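Side-chain contact in VP2 (Primate bocaparvovirus 1, PDB 7L0Y), which builds the T=1 icosahedral capsid of human bocavirus 1, self-assembling with the other size variants of the capsid protein into a shell of 60 copies: residues S485-T488 with D494-G497. Sequence-based numbering, arbitrary orientation.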
ATOM      1  N   SER A 485     -20.438-119.161 -29.598  1.00 54.76           N
ATOM      2  CA  SER A 485     -19.231-119.865 -29.183  1.00 54.76           C
ATOM      3  C   SER A 485     -18.811-119.499 -27.766  1.00 54.76           C
ATOM      4  O   SER A 485     -17.858-120.091 -27.248  1.00 54.76           O
ATOM      5  CB  SER A 485     -18.057-119.636 -30.144  1.00 53.58           C
ATOM      6  OG  SER A 485     -16.880-120.277 -29.687  1.00 53.58           O
ATOM      7  N   ASN A 486     -19.481-118.539 -27.130  1.00 51.89           N
ATOM      8  CA  ASN A 486     -19.301-118.232 -25.711  1.00 51.89           C
ATOM      9  C   ASN A 486     -17.869-117.828 -25.386  1.00 51.89           C
ATOM     10  O   ASN A 486     -17.329-118.187 -24.343  1.00 51.89           O
ATOM     11  CB  ASN A 486     -19.736-119.407 -24.839  1.00 57.35           C
ATOM     12  CG  ASN A 486     -21.231-119.583 -24.811  1.00 57.35           C
ATOM     13  OD1 ASN A 486     -21.940-118.849 -24.125  1.00 57.35           O
ATOM     14  ND2 ASN A 486     -21.725-120.558 -25.561  1.00 57.35           N
ATOM     15  N   TYR A 487     -17.224-117.120 -26.309  1.00 47.78           N
ATOM     16  CA  TYR A 487     -15.933-116.514 -26.012  1.00 47.78           C
ATOM     17  C   TYR A 487     -15.989-115.019 -25.711  1.00 47.78           C
ATOM     18  O   TYR A 487     -14.936-114.409 -25.510  1.00 47.78           O
ATOM     19  CB  TYR A 487     -14.916-116.798 -27.121  1.00 50.52           C
ATOM     20  CG  TYR A 487     -15.297-116.498 -28.545  1.00 50.52           C
ATOM     21  CD1 TYR A 487     -15.325-115.202 -29.024  1.00 50.52           C
ATOM     22  CD2 TYR A 487     -15.499-117.529 -29.448  1.00 50.52           C
ATOM     23  CE1 TYR A 487     -15.624-114.933 -30.343  1.00 50.52           C
ATOM     24  CE2 TYR A 487     -15.793-117.272 -30.772  1.00 50.52           C
ATOM     25  CZ  TYR A 487     -15.853-115.973 -31.213  1.00 50.52           C
ATOM     26  OH  TYR A 487     -16.144-115.719 -32.532  1.00 50.52           O
ATOM     27  N   THR A 488     -17.163-114.406 -25.674  1.00 42.09           N
ATOM     28  CA  THR A 488     -17.208-112.966 -25.464  1.00 42.09           C
ATOM     29  C   THR A 488     -17.582-112.632 -24.028  1.00 42.09           C
ATOM     30  O   THR A 488     -18.588-113.144 -23.522  1.00 42.09           O
ATOM     31  CB  THR A 488     -18.206-112.319 -26.422  1.00 42.09           C
ATOM     32  OG1 THR A 488     -17.845-112.641 -27.768  1.00 42.09           O
ATOM     33  CG2 THR A 488     -18.173-110.824 -26.266  1.00 42.09           C
ATOM     34  N   ASP A 494     -20.642-109.277 -29.295  1.00 37.61           N
ATOM     35  CA  ASP A 494     -20.640-110.543 -30.008  1.00 37.61           C
ATOM     36  C   ASP A 494     -19.982-110.378 -31.373  1.00 37.61           C
ATOM     37  O   ASP A 494     -19.909-109.272 -31.916  1.00 37.61           O
ATOM     38  CB  ASP A 494     -22.089-110.987 -30.179  1.00 43.11           C
ATOM     39  CG  ASP A 494     -22.244-112.412 -30.612  1.00 43.11           C
ATOM     40  OD1 ASP A 494     -21.294-113.197 -30.516  1.00 43.11           O
ATOM     41  OD2 ASP A 494     -23.343-112.757 -31.087  1.00 43.11           O
ATOM     42  N   PRO A 495     -19.472-111.468 -31.953  1.00 38.92           N
ATOM     43  CA  PRO A 495     -19.141-111.439 -33.384  1.00 38.92           C
ATOM     44  C   PRO A 495     -20.258-110.961 -34.295  1.00 38.92           C
ATOM     45  O   PRO A 495     -19.976-110.414 -35.367  1.00 38.92           O
ATOM     46  CB  PRO A 495     -18.762-112.895 -33.665  1.00 40.27           C
ATOM     47  CG  PRO A 495     -18.244-113.399 -32.370  1.00 40.27           C
ATOM     48  CD  PRO A 495     -18.642-112.469 -31.265  1.00 40.27           C
ATOM     49  N   THR A 496     -21.515-111.152 -33.916  1.00 38.88           N
ATOM     50  CA  THR A 496     -22.619-110.622 -34.699  1.00 38.88           C
ATOM     51  C   THR A 496     -22.934-109.181 -34.346  1.00 38.88           C
ATOM     52  O   THR A 496     -23.878-108.610 -34.898  1.00 38.88           O
ATOM     53  CB  THR A 496     -23.870-111.477 -34.513  1.00 40.34           C
ATOM     54  OG1 THR A 496     -24.239-111.492 -33.129  1.00 40.34           O
ATOM     55  CG2 THR A 496     -23.618-112.901 -34.985  1.00 40.34           C
ATOM     56  N   GLY A 497     -22.171-108.585 -33.440  1.00 36.20           N
ATOM     57  CA  GLY A 497     -22.458-107.262 -32.948  1.00 36.20           C
ATOM     58  C   GLY A 497     -23.428-107.222 -31.799  1.00 36.20           C
ATOM     59  O   GLY A 497     -23.839-106.131 -31.395  1.00 36.20           O
TER
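Tyr-487 brings the hydroxyl end of its ring against the pyrrolidine of Pro-495, the second residue of a type I beta turn (494-497), where two parts of the long C-terminal loop between strands 446-462 and 516-517 of this jelly-roll parvovirus capsid protein come together against a second subunit. The two side chains point at each other from their own backbones. CE1 of Tyr-487 packs apolarly on CG of Pro-495 at 3.7 Å, and the phenol OH of Tyr-487 lies beside the same CG of Pro-495, 3.1 Å away. The proline carbon sits obliquely to the aromatic ring, so this is packing rather than a stack. The CB bond of Tyr-487 runs past residues 494-497, and a chi1 of 51° swings the ring so that its hydroxyl end comes close to Pro-495.

Thr-488 packs beside the same proline. Its side chain and the pyrrolidine run antiparallel, side by side, with OG1 of Thr-488 3.6 Å from CD of Pro-495. No hydrogen bond joins the two segments directly.

The turn is closed by a 2.8 Å bond from Gly-497 N to Asp-494 O. Asp-494 ties it back toward residues 485-488 by accepting, at OD1, the backbone N-H of Glu-484 just before them. Across the subunit interface, Tyr-487 packs on Glu-55 and Pro-495 on Thr-51 of the second subunit. At the other carboxylate oxygen, OG1 of Thr-496 donates a 2.6 Å hydrogen bond to OD2 of Asp-494 from above the carboxylate, 48° out of its plane.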